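Local coordinates for protein RMD9, mitochondrial (Saccharomyces cerevisiae S288C, PDB 7A9X) that binds the dodecameric RNA element in the 3'-UTRs of yeast mitochondrial mRNAs and takes part in the processing or stability of these messages, at residues S109-L114 with K153-D158; T172-S177 with I188-A193. One frame throughout, in Å; residues are numbered along the deposited sequence.

Contact 1. Residues S109-L114 with K153-D158; sequences SRLIHL and KDISDD. With nucleotides of chain B.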
ATOM      1  N   SER A 109     -13.974 -20.745  12.024  1.00 81.58           N
ATOM      2  CA  SER A 109     -13.174 -20.677  10.805  1.00 77.48           C
ATOM      3  C   SER A 109     -13.847 -19.818   9.743  1.00 75.06           C
ATOM      4  O   SER A 109     -13.178 -19.047   9.044  1.00 69.11           O
ATOM      5  CB  SER A 109     -12.917 -22.085  10.271  1.00 79.52           C
ATOM      6  OG  SER A 109     -12.196 -22.862  11.211  1.00 80.15           O
ATOM      7  N   ARG A 110     -15.170 -19.940   9.602  1.00 76.76           N
ATOM      8  CA  ARG A 110     -15.889 -19.106   8.644  1.00 73.42           C
ATOM      9  C   ARG A 110     -15.803 -17.632   9.018  1.00 75.82           C
ATOM     10  O   ARG A 110     -15.760 -16.768   8.136  1.00 74.95           O
ATOM     11  CB  ARG A 110     -17.349 -19.551   8.553  1.00 79.42           C
ATOM     12  CG  ARG A 110     -17.539 -20.969   8.025  1.00 83.01           C
ATOM     13  CD  ARG A 110     -17.699 -20.999   6.513  1.00 83.15           C
ATOM     14  NE  ARG A 110     -19.039 -20.590   6.096  1.00 89.65           N
ATOM     15  CZ  ARG A 110     -19.448 -20.544   4.832  1.00 91.68           C
ATOM     16  NH1 ARG A 110     -20.685 -20.159   4.545  1.00 89.67           N
ATOM     17  NH2 ARG A 110     -18.621 -20.880   3.850  1.00 90.31           N
ATOM     18  N   LEU A 111     -15.770 -17.328  10.319  1.00 76.78           N
ATOM     19  CA  LEU A 111     -15.624 -15.941  10.749  1.00 74.84           C
ATOM     20  C   LEU A 111     -14.232 -15.406  10.435  1.00 72.56           C
ATOM     21  O   LEU A 111     -14.091 -14.273   9.961  1.00 66.76           O
ATOM     22  CB  LEU A 111     -15.916 -15.817  12.243  1.00 72.59           C
ATOM     23  CG  LEU A 111     -15.796 -14.404  12.816  1.00 75.37           C
ATOM     24  CD1 LEU A 111     -16.786 -13.472  12.135  1.00 68.70           C
ATOM     25  CD2 LEU A 111     -16.014 -14.415  14.319  1.00 78.40           C
ATOM     26  N   ILE A 112     -13.195 -16.207  10.697  1.00 71.38           N
ATOM     27  CA  ILE A 112     -11.828 -15.777  10.411  1.00 65.10           C
ATOM     28  C   ILE A 112     -11.654 -15.510   8.922  1.00 67.39           C
ATOM     29  O   ILE A 112     -11.066 -14.497   8.521  1.00 66.72           O
ATOM     30  CB  ILE A 112     -10.817 -16.823  10.916  1.00 72.78           C
ATOM     31  CG1 ILE A 112     -10.910 -16.978  12.436  1.00 72.32           C
ATOM     32  CG2 ILE A 112      -9.409 -16.436  10.507  1.00 64.84           C
ATOM     33  CD1 ILE A 112      -9.967 -18.023  12.994  1.00 67.54           C
ATOM     34  N   HIS A 113     -12.157 -16.416   8.081  1.00 67.95           N
ATOM     35  CA  HIS A 113     -12.123 -16.197   6.639  1.00 66.03           C
ATOM     36  C   HIS A 113     -12.821 -14.893   6.271  1.00 69.89           C
ATOM     37  O   HIS A 113     -12.319 -14.117   5.447  1.00 66.13           O
ATOM     38  CB  HIS A 113     -12.769 -17.388   5.926  1.00 63.49           C
ATOM     39  CG  HIS A 113     -12.721 -17.313   4.430  1.00 65.56           C
ATOM     40  ND1 HIS A 113     -13.354 -18.236   3.624  1.00 69.95           N
ATOM     41  CD2 HIS A 113     -12.117 -16.436   3.594  1.00 67.23           C
ATOM     42  CE1 HIS A 113     -13.146 -17.927   2.357  1.00 67.11           C
ATOM     43  NE2 HIS A 113     -12.398 -16.839   2.311  1.00 65.01           N
ATOM     44  N   LEU A 114     -13.971 -14.625   6.893  1.00 68.41           N
ATOM     45  CA  LEU A 114     -14.720 -13.410   6.589  1.00 66.54           C
ATOM     46  C   LEU A 114     -13.919 -12.164   6.944  1.00 66.02           C
ATOM     47  O   LEU A 114     -13.866 -11.208   6.162  1.00 59.49           O
ATOM     48  CB  LEU A 114     -16.056 -13.419   7.331  1.00 71.14           C
ATOM     49  CG  LEU A 114     -16.929 -12.185   7.120  1.00 72.45           C
ATOM     50  CD1 LEU A 114     -17.251 -12.036   5.643  1.00 62.59           C
ATOM     51  CD2 LEU A 114     -18.199 -12.279   7.949  1.00 72.47           C
ATOM     52  N   LYS A 153      -7.191 -10.363  16.557  1.00 86.32           N
ATOM     53  CA  LYS A 153      -6.411 -10.589  17.769  1.00 88.14           C
ATOM     54  C   LYS A 153      -7.245 -11.290  18.834  1.00 86.03           C
ATOM     55  O   LYS A 153      -6.764 -12.215  19.499  1.00 86.50           O
ATOM     56  CB  LYS A 153      -5.861  -9.269  18.309  1.00 94.60           C
ATOM     57  CG  LYS A 153      -5.179  -9.418  19.665  1.00110.53           C
ATOM     58  CD  LYS A 153      -4.962  -8.080  20.349  1.00122.23           C
ATOM     59  CE  LYS A 153      -3.831  -7.303  19.704  1.00125.91           C
ATOM     60  NZ  LYS A 153      -3.668  -5.958  20.324  1.00129.72           N
ATOM     61  N   ASP A 154      -8.501 -10.868  19.004  1.00 82.92           N
ATOM     62  CA  ASP A 154      -9.355 -11.479  20.018  1.00 87.01           C
ATOM     63  C   ASP A 154      -9.609 -12.951  19.717  1.00 90.36           C
ATOM     64  O   ASP A 154      -9.677 -13.777  20.634  1.00 95.10           O
ATOM     65  CB  ASP A 154     -10.677 -10.718  20.119  1.00 85.40           C
ATOM     66  CG  ASP A 154     -10.499  -9.304  20.633  1.00 94.38           C
ATOM     67  OD1 ASP A 154      -9.358  -8.934  20.983  1.00 98.42           O
ATOM     68  OD2 ASP A 154     -11.503  -8.563  20.686  1.00 97.00           O
ATOM     69  N   ILE A 155      -9.753 -13.299  18.438  1.00 86.25           N
ATOM     70  CA  ILE A 155     -10.003 -14.692  18.081  1.00 88.40           C
ATOM     71  C   ILE A 155      -8.743 -15.526  18.274  1.00 86.51           C
ATOM     72  O   ILE A 155      -8.803 -16.655  18.774  1.00 81.89           O
ATOM     73  CB  ILE A 155     -10.536 -14.787  16.641  1.00 84.69           C
ATOM     74  CG1 ILE A 155     -11.833 -13.986  16.508  1.00 84.17           C
ATOM     75  CG2 ILE A 155     -10.763 -16.240  16.247  1.00 80.56           C
ATOM     76  CD1 ILE A 155     -12.428 -14.014  15.121  1.00 83.59           C
ATOM     77  N   SER A 156      -7.585 -14.983  17.890  1.00 86.58           N
ATOM     78  CA  SER A 156      -6.330 -15.707  18.069  1.00 92.27           C
ATOM     79  C   SER A 156      -6.055 -15.978  19.543  1.00 97.29           C
ATOM     80  O   SER A 156      -5.562 -17.053  19.903  1.00101.48           O
ATOM     81  CB  SER A 156      -5.175 -14.922  17.451  1.00 93.95           C
ATOM     82  OG  SER A 156      -4.784 -13.852  18.295  1.00102.29           O
ATOM     83  N   ASP A 157      -6.372 -15.016  20.411  1.00 96.54           N
ATOM     84  CA  ASP A 157      -6.132 -15.205  21.839  1.00100.17           C
ATOM     85  C   ASP A 157      -7.113 -16.205  22.439  1.00102.08           C
ATOM     86  O   ASP A 157      -6.748 -16.981  23.330  1.00105.42           O
ATOM     87  CB  ASP A 157      -6.215 -13.863  22.567  1.00 99.21           C
ATOM     88  CG  ASP A 157      -5.116 -12.904  22.147  1.00100.24           C
ATOM     89  OD1 ASP A 157      -4.233 -13.314  21.365  1.00101.50           O
ATOM     90  OD2 ASP A 157      -5.136 -11.740  22.597  1.00102.53           O
ATOM     91  N   ASP A 158      -8.362 -16.205  21.965  1.00 98.41           N
ATOM     92  CA  ASP A 158      -9.334 -17.179  22.449  1.00101.60           C
ATOM     93  C   ASP A 158      -8.968 -18.598  22.034  1.00 99.86           C
ATOM     94  O   ASP A 158      -9.294 -19.554  22.746  1.00 96.18           O
ATOM     95  CB  ASP A 158     -10.732 -16.823  21.946  1.00108.21           C
ATOM     96  CG  ASP A 158     -11.326 -15.636  22.674  1.00119.71           C
ATOM     97  OD1 ASP A 158     -10.654 -15.093  23.576  1.00125.74           O
ATOM     98  OD2 ASP A 158     -12.467 -15.248  22.349  1.00123.22           O
TER
ATOM     99  P     A B   4     -10.383 -20.532   0.646  1.00 69.22           P
ATOM    100  OP1   A B   4     -10.022 -21.065   1.983  1.00 70.33           O
ATOM    101  OP2   A B   4     -11.145 -19.263   0.543  1.00 68.51           O
ATOM    102  O5'   A B   4      -9.059 -20.328  -0.219  1.00 79.86           O
ATOM    103  C5'   A B   4      -8.126 -21.382  -0.410  1.00 68.66           C
ATOM    104  C4'   A B   4      -7.430 -21.265  -1.744  1.00 67.70           C
ATOM    105  O4'   A B   4      -8.351 -21.610  -2.814  1.00 71.21           O
ATOM    106  C3'   A B   4      -6.930 -19.877  -2.119  1.00 66.45           C
ATOM    107  O3'   A B   4      -5.690 -19.550  -1.518  1.00 66.31           O
ATOM    108  C2'   A B   4      -6.873 -19.947  -3.640  1.00 68.09           C
ATOM    109  O2'   A B   4      -5.717 -20.648  -4.070  1.00 65.80           O
ATOM    110  C1'   A B   4      -8.104 -20.801  -3.944  1.00 66.53           C
ATOM    111  N9    A B   4      -9.289 -19.958  -4.178  1.00 71.74           N
ATOM    112  C8    A B   4     -10.380 -19.792  -3.360  1.00 69.32           C
ATOM    113  N7    A B   4     -11.270 -18.955  -3.836  1.00 71.15           N
ATOM    114  C5    A B   4     -10.726 -18.539  -5.045  1.00 65.38           C
ATOM    115  C6    A B   4     -11.183 -17.649  -6.034  1.00 69.34           C
ATOM    116  N6    A B   4     -12.342 -16.991  -5.960  1.00 69.48           N
ATOM    117  N1    A B   4     -10.401 -17.457  -7.119  1.00 73.99           N
ATOM    118  C2    A B   4      -9.237 -18.117  -7.196  1.00 72.68           C
ATOM    119  N3    A B   4      -8.700 -18.979  -6.333  1.00 67.56           N
ATOM    120  C4    A B   4      -9.503 -19.147  -5.268  1.00 70.29           C
TER

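Contact 2. Residues T172-S177 with I188-A193; sequences THLLTS and IRIWEA. With nucleotides of chain B.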
ATOM      1  N   THR A 172      -5.333 -21.242   8.547  1.00 62.17           N
ATOM      2  CA  THR A 172      -4.612 -20.605   7.449  1.00 71.54           C
ATOM      3  C   THR A 172      -5.073 -19.168   7.237  1.00 70.12           C
ATOM      4  O   THR A 172      -4.250 -18.278   6.995  1.00 68.54           O
ATOM      5  CB  THR A 172      -4.779 -21.405   6.154  1.00 77.56           C
ATOM      6  OG1 THR A 172      -6.172 -21.614   5.893  1.00 89.67           O
ATOM      7  CG2 THR A 172      -4.072 -22.742   6.256  1.00 74.21           C
ATOM      8  N   HIS A 173      -6.384 -18.923   7.299  1.00 59.64           N
ATOM      9  CA  HIS A 173      -6.866 -17.556   7.129  1.00 60.07           C
ATOM     10  C   HIS A 173      -6.443 -16.665   8.292  1.00 64.86           C
ATOM     11  O   HIS A 173      -6.232 -15.462   8.099  1.00 67.76           O
ATOM     12  CB  HIS A 173      -8.387 -17.540   6.967  1.00 61.73           C
ATOM     13  CG  HIS A 173      -8.860 -18.041   5.637  1.00 62.17           C
ATOM     14  ND1 HIS A 173      -8.800 -17.280   4.490  1.00 60.10           N
ATOM     15  CD2 HIS A 173      -9.410 -19.224   5.275  1.00 61.82           C
ATOM     16  CE1 HIS A 173      -9.286 -17.975   3.476  1.00 58.93           C
ATOM     17  NE2 HIS A 173      -9.664 -19.158   3.926  1.00 62.13           N
ATOM     18  N   LEU A 174      -6.307 -17.228   9.495  1.00 66.62           N
ATOM     19  CA  LEU A 174      -5.863 -16.433  10.637  1.00 68.73           C
ATOM     20  C   LEU A 174      -4.420 -15.984  10.457  1.00 72.16           C
ATOM     21  O   LEU A 174      -4.101 -14.798  10.607  1.00 68.98           O
ATOM     22  CB  LEU A 174      -6.016 -17.236  11.928  1.00 69.66           C
ATOM     23  CG  LEU A 174      -5.715 -16.490  13.231  1.00 71.59           C
ATOM     24  CD1 LEU A 174      -6.866 -15.565  13.605  1.00 66.06           C
ATOM     25  CD2 LEU A 174      -5.403 -17.456  14.366  1.00 70.30           C
ATOM     26  N   LEU A 175      -3.533 -16.930  10.131  1.00 72.82           N
ATOM     27  CA  LEU A 175      -2.118 -16.637   9.943  1.00 70.78           C
ATOM     28  C   LEU A 175      -1.854 -15.828   8.680  1.00 70.05           C
ATOM     29  O   LEU A 175      -0.959 -14.978   8.681  1.00 68.92           O
ATOM     30  CB  LEU A 175      -1.322 -17.945   9.919  1.00 72.17           C
ATOM     31  CG  LEU A 175      -1.492 -18.789  11.184  1.00 75.02           C
ATOM     32  CD1 LEU A 175      -1.045 -20.223  10.959  1.00 76.61           C
ATOM     33  CD2 LEU A 175      -0.732 -18.151  12.327  1.00 66.67           C
ATOM     34  N   THR A 176      -2.597 -16.083   7.599  1.00 61.74           N
ATOM     35  CA  THR A 176      -2.440 -15.270   6.399  1.00 59.17           C
ATOM     36  C   THR A 176      -2.847 -13.829   6.663  1.00 61.56           C
ATOM     37  O   THR A 176      -2.200 -12.894   6.176  1.00 63.12           O
ATOM     38  CB  THR A 176      -3.263 -15.843   5.248  1.00 62.51           C
ATOM     39  OG1 THR A 176      -2.943 -17.228   5.062  1.00 64.11           O
ATOM     40  CG2 THR A 176      -2.953 -15.076   3.964  1.00 61.95           C
ATOM     41  N   SER A 177      -3.903 -13.630   7.455  1.00 63.64           N
ATOM     42  CA  SER A 177      -4.333 -12.278   7.794  1.00 65.62           C
ATOM     43  C   SER A 177      -3.245 -11.538   8.556  1.00 64.29           C
ATOM     44  O   SER A 177      -2.896 -10.403   8.215  1.00 65.72           O
ATOM     45  CB  SER A 177      -5.625 -12.325   8.609  1.00 58.85           C
ATOM     46  OG  SER A 177      -6.685 -12.885   7.854  1.00 59.32           O
ATOM     47  N   ILE A 188       4.611 -16.743  13.684  1.00 87.03           N
ATOM     48  CA  ILE A 188       5.421 -17.864  14.148  1.00 85.52           C
ATOM     49  C   ILE A 188       5.095 -18.191  15.599  1.00 87.43           C
ATOM     50  O   ILE A 188       5.016 -19.364  15.982  1.00 91.26           O
ATOM     51  CB  ILE A 188       6.915 -17.554  13.947  1.00 84.67           C
ATOM     52  CG1 ILE A 188       7.187 -17.200  12.483  1.00 80.28           C
ATOM     53  CG2 ILE A 188       7.770 -18.737  14.374  1.00 86.72           C
ATOM     54  CD1 ILE A 188       8.649 -16.957  12.172  1.00 86.24           C
ATOM     55  N   ARG A 189       4.886 -17.163  16.427  1.00 85.10           N
ATOM     56  CA  ARG A 189       4.545 -17.392  17.828  1.00 86.63           C
ATOM     57  C   ARG A 189       3.211 -18.118  17.957  1.00 93.32           C
ATOM     58  O   ARG A 189       3.094 -19.099  18.698  1.00 98.61           O
ATOM     59  CB  ARG A 189       4.501 -16.065  18.583  1.00 90.54           C
ATOM     60  CG  ARG A 189       5.792 -15.268  18.543  1.00104.37           C
ATOM     61  CD  ARG A 189       5.568 -13.864  19.082  1.00119.18           C
ATOM     62  NE  ARG A 189       6.652 -12.955  18.724  1.00133.06           N
ATOM     63  CZ  ARG A 189       6.607 -11.637  18.883  1.00143.22           C
ATOM     64  NH1 ARG A 189       5.525 -11.064  19.395  1.00145.64           N
ATOM     65  NH2 ARG A 189       7.643 -10.888  18.527  1.00147.67           N
ATOM     66  N   ILE A 190       2.188 -17.641  17.241  1.00 92.70           N
ATOM     67  CA  ILE A 190       0.871 -18.270  17.307  1.00 92.50           C
ATOM     68  C   ILE A 190       0.941 -19.712  16.823  1.00 96.73           C
ATOM     69  O   ILE A 190       0.352 -20.617  17.427  1.00 99.07           O
ATOM     70  CB  ILE A 190      -0.154 -17.454  16.497  1.00 85.77           C
ATOM     71  CG1 ILE A 190      -0.383 -16.089  17.144  1.00 87.80           C
ATOM     72  CG2 ILE A 190      -1.468 -18.212  16.364  1.00 81.46           C
ATOM     73  CD1 ILE A 190      -1.362 -15.216  16.380  1.00 84.51           C
ATOM     74  N   TRP A 191       1.667 -19.950  15.729  1.00 93.01           N
ATOM     75  CA  TRP A 191       1.745 -21.295  15.169  1.00 88.17           C
ATOM     76  C   TRP A 191       2.456 -22.244  16.125  1.00 91.69           C
ATOM     77  O   TRP A 191       1.966 -23.345  16.405  1.00 93.55           O
ATOM     78  CB  TRP A 191       2.451 -21.256  13.813  1.00 77.57           C
ATOM     79  CG  TRP A 191       2.707 -22.610  13.219  1.00 78.04           C
ATOM     80  CD1 TRP A 191       1.782 -23.469  12.696  1.00 77.46           C
ATOM     81  CD2 TRP A 191       3.978 -23.256  13.076  1.00 83.81           C
ATOM     82  NE1 TRP A 191       2.399 -24.611  12.243  1.00 79.85           N
ATOM     83  CE2 TRP A 191       3.747 -24.505  12.465  1.00 84.32           C
ATOM     84  CE3 TRP A 191       5.289 -22.899  13.409  1.00 89.08           C
ATOM     85  CZ2 TRP A 191       4.779 -25.400  12.180  1.00 87.96           C
ATOM     86  CZ3 TRP A 191       6.311 -23.788  13.125  1.00 91.51           C
ATOM     87  CH2 TRP A 191       6.051 -25.023  12.518  1.00 92.48           C
ATOM     88  N   GLU A 192       3.611 -21.829  16.650  1.00 91.81           N
ATOM     89  CA  GLU A 192       4.367 -22.709  17.528  1.00 96.78           C
ATOM     90  C   GLU A 192       3.726 -22.823  18.906  1.00 99.95           C
ATOM     91  O   GLU A 192       3.927 -23.830  19.594  1.00107.24           O
ATOM     92  CB  GLU A 192       5.813 -22.221  17.641  1.00101.52           C
ATOM     93  CG  GLU A 192       6.838 -23.344  17.577  1.00108.17           C
ATOM     94  CD  GLU A 192       7.964 -23.054  16.606  1.00113.40           C
ATOM     95  OE1 GLU A 192       8.222 -21.864  16.324  1.00113.99           O
ATOM     96  OE2 GLU A 192       8.588 -24.019  16.115  1.00116.62           O
ATOM     97  N   ALA A 193       2.955 -21.817  19.326  1.00 98.16           N
ATOM     98  CA  ALA A 193       2.214 -21.950  20.574  1.00 98.91           C
ATOM     99  C   ALA A 193       1.038 -22.907  20.431  1.00101.67           C
ATOM    100  O   ALA A 193       0.560 -23.439  21.439  1.00109.25           O
ATOM    101  CB  ALA A 193       1.725 -20.586  21.057  1.00 87.84           C
TER
ATOM    102  P     A B   4     -10.383 -20.532   0.646  1.00 69.22           P
ATOM    103  OP1   A B   4     -10.022 -21.065   1.983  1.00 70.33           O
ATOM    104  OP2   A B   4     -11.145 -19.263   0.543  1.00 68.51           O
ATOM    105  O5'   A B   4      -9.059 -20.328  -0.219  1.00 79.86           O
ATOM    106  C5'   A B   4      -8.126 -21.382  -0.410  1.00 68.66           C
ATOM    107  C4'   A B   4      -7.430 -21.265  -1.744  1.00 67.70           C
ATOM    108  O4'   A B   4      -8.351 -21.610  -2.814  1.00 71.21           O
ATOM    109  C3'   A B   4      -6.930 -19.877  -2.119  1.00 66.45           C
ATOM    110  O3'   A B   4      -5.690 -19.550  -1.518  1.00 66.31           O
ATOM    111  C2'   A B   4      -6.873 -19.947  -3.640  1.00 68.09           C
ATOM    112  O2'   A B   4      -5.717 -20.648  -4.070  1.00 65.80           O
ATOM    113  C1'   A B   4      -8.104 -20.801  -3.944  1.00 66.53           C
ATOM    114  N9    A B   4      -9.289 -19.958  -4.178  1.00 71.74           N
ATOM    115  C8    A B   4     -10.380 -19.792  -3.360  1.00 69.32           C
ATOM    116  N7    A B   4     -11.270 -18.955  -3.836  1.00 71.15           N
ATOM    117  C5    A B   4     -10.726 -18.539  -5.045  1.00 65.38           C
ATOM    118  C6    A B   4     -11.183 -17.649  -6.034  1.00 69.34           C
ATOM    119  N6    A B   4     -12.342 -16.991  -5.960  1.00 69.48           N
ATOM    120  N1    A B   4     -10.401 -17.457  -7.119  1.00 73.99           N
ATOM    121  C2    A B   4      -9.237 -18.117  -7.196  1.00 72.68           C
ATOM    122  N3    A B   4      -8.700 -18.979  -6.333  1.00 67.56           N
ATOM    123  C4    A B   4      -9.503 -19.147  -5.268  1.00 70.29           C
TER

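Contact 1. Residues S109-L114 with K153-D158
I155 meets L111 and I112 with one branch each, and these two touches join an antiparallel pair of helices, 105-128 and 151-161, in the all-helical fold just ahead of the first annotated pentatricopeptide (PPR) repeat. The I155 side chain points straight at its partner helix. Its longer arm is fully extended (chi2 180°), which carries CD1 out to L111, where it lies 3.7 Å from CD2 and crosses that leucine at a slant. The short branch serves the other neighbour: CG2 of I155 comes 3.8 Å from CD1 of I112, and the two isoleucines run alongside each other, pointing opposite ways. All three residues are buried. Y94 of helix 78-97 packs against both L111 and I155, while M91 of the same helix adds to I155.

Helix 105-128 also turns a side toward the RNA. H113, with its CG anti to the backbone N (chi1 -177°), swings its imidazole away from I155 to the phosphate of A4 of chain B. Phosphate oxygen OP2 sits oblique to that ring, 3.0 Å from CE1, a close approach rather than a hydrogen bond. Two contacts hold the ring: ND1 is hydrogen-bonded to Y169 OH, and the ring stacks on that of H173. With an alanine here, Y169 OH would probably lose its imidazole partner and H173 its stacking mate beside the phosphate.

On the second helix, D158 makes a salt bridge to R98 and D154 a hydrogen bond to Y95. One turn of this helix has a doubled acceptor: K153 O takes D157 N at 3.0 Å and, from the same face of its carbonyl plane, S156 OG at 2.8 Å.

Contact 2. Residues T172-S177 with I188-A193
L175 and W191 bring the two backbones nearest, their CA atoms 8.0 Å apart, in a pair of helices that run roughly antiparallel, inclined to each other. This is the helical hairpin of a PPR motif: helices 168-180 and 184-193 are both parts of the assigned first repeat, joined by a short turn.

The hydrophobic meeting is concentrated on a single methyl. CG2 of I190 faces CD2 of L175 at 4.1 Å, and CD2 of L174 approaches the same methyl at 4.5 Å, so two consecutive leucines close on one isoleucine branch. L175 and I190 pass alongside each other in opposite senses. With CG anti to the carbonyl carbon (chi1 -58°), the L175 chain leans across to I190 and presents CD2. Its side chain also touches F214 and M215 of helix 209-223, which links the hairpin to the next helix pair. W191 buries surface against the first helix without a close touch; its indole leads away, and NE1 is hydrogen-bonded to F206 O.

H173, on the same helix as the leucines but turned from I190, reaches the RNA. Its NE2 donates to OP1 of A4 of chain B at 2.7 Å with an N-H...O angle of 152°, and the phosphorus lies at the ring edge, in its plane. The other ring nitrogen, ND1, is hydrogen-bonded to H116 ND1, so both nitrogens are engaged and the ring's rotation is likely to be well fixed. This agrees with the PPR scheme, in which the first helix of each hairpin lines the RNA-binding surface.

Two hydroxyls fold back onto their own helix: T176 OG1 meets T172 O at 2.6 Å, and S177 OG approaches H173 O at 2.6 Å, close to straight on, with a C=O...O angle of 160°.

How the contacts relate
Coming from the N terminus, the chain reaches helix 105-128 after three earlier helices, then after helix 140-147 returns with helix 151-161, and contact 1 closes this excursion, 38 residues between its segments. Helix 168-180 follows directly and contact 2 closes a tight loop, with ten residues between segments. The two are in series, neither nested nor crossed, with centres about 11 Å apart. They touch each other directly: I112 CG2 packs 3.4 Å from L174 N, and S156 CB lies 4.0 Å from I190 CD1. Four helices are thus tied together, joining the two ahead of the repeat to the first repeat hairpin.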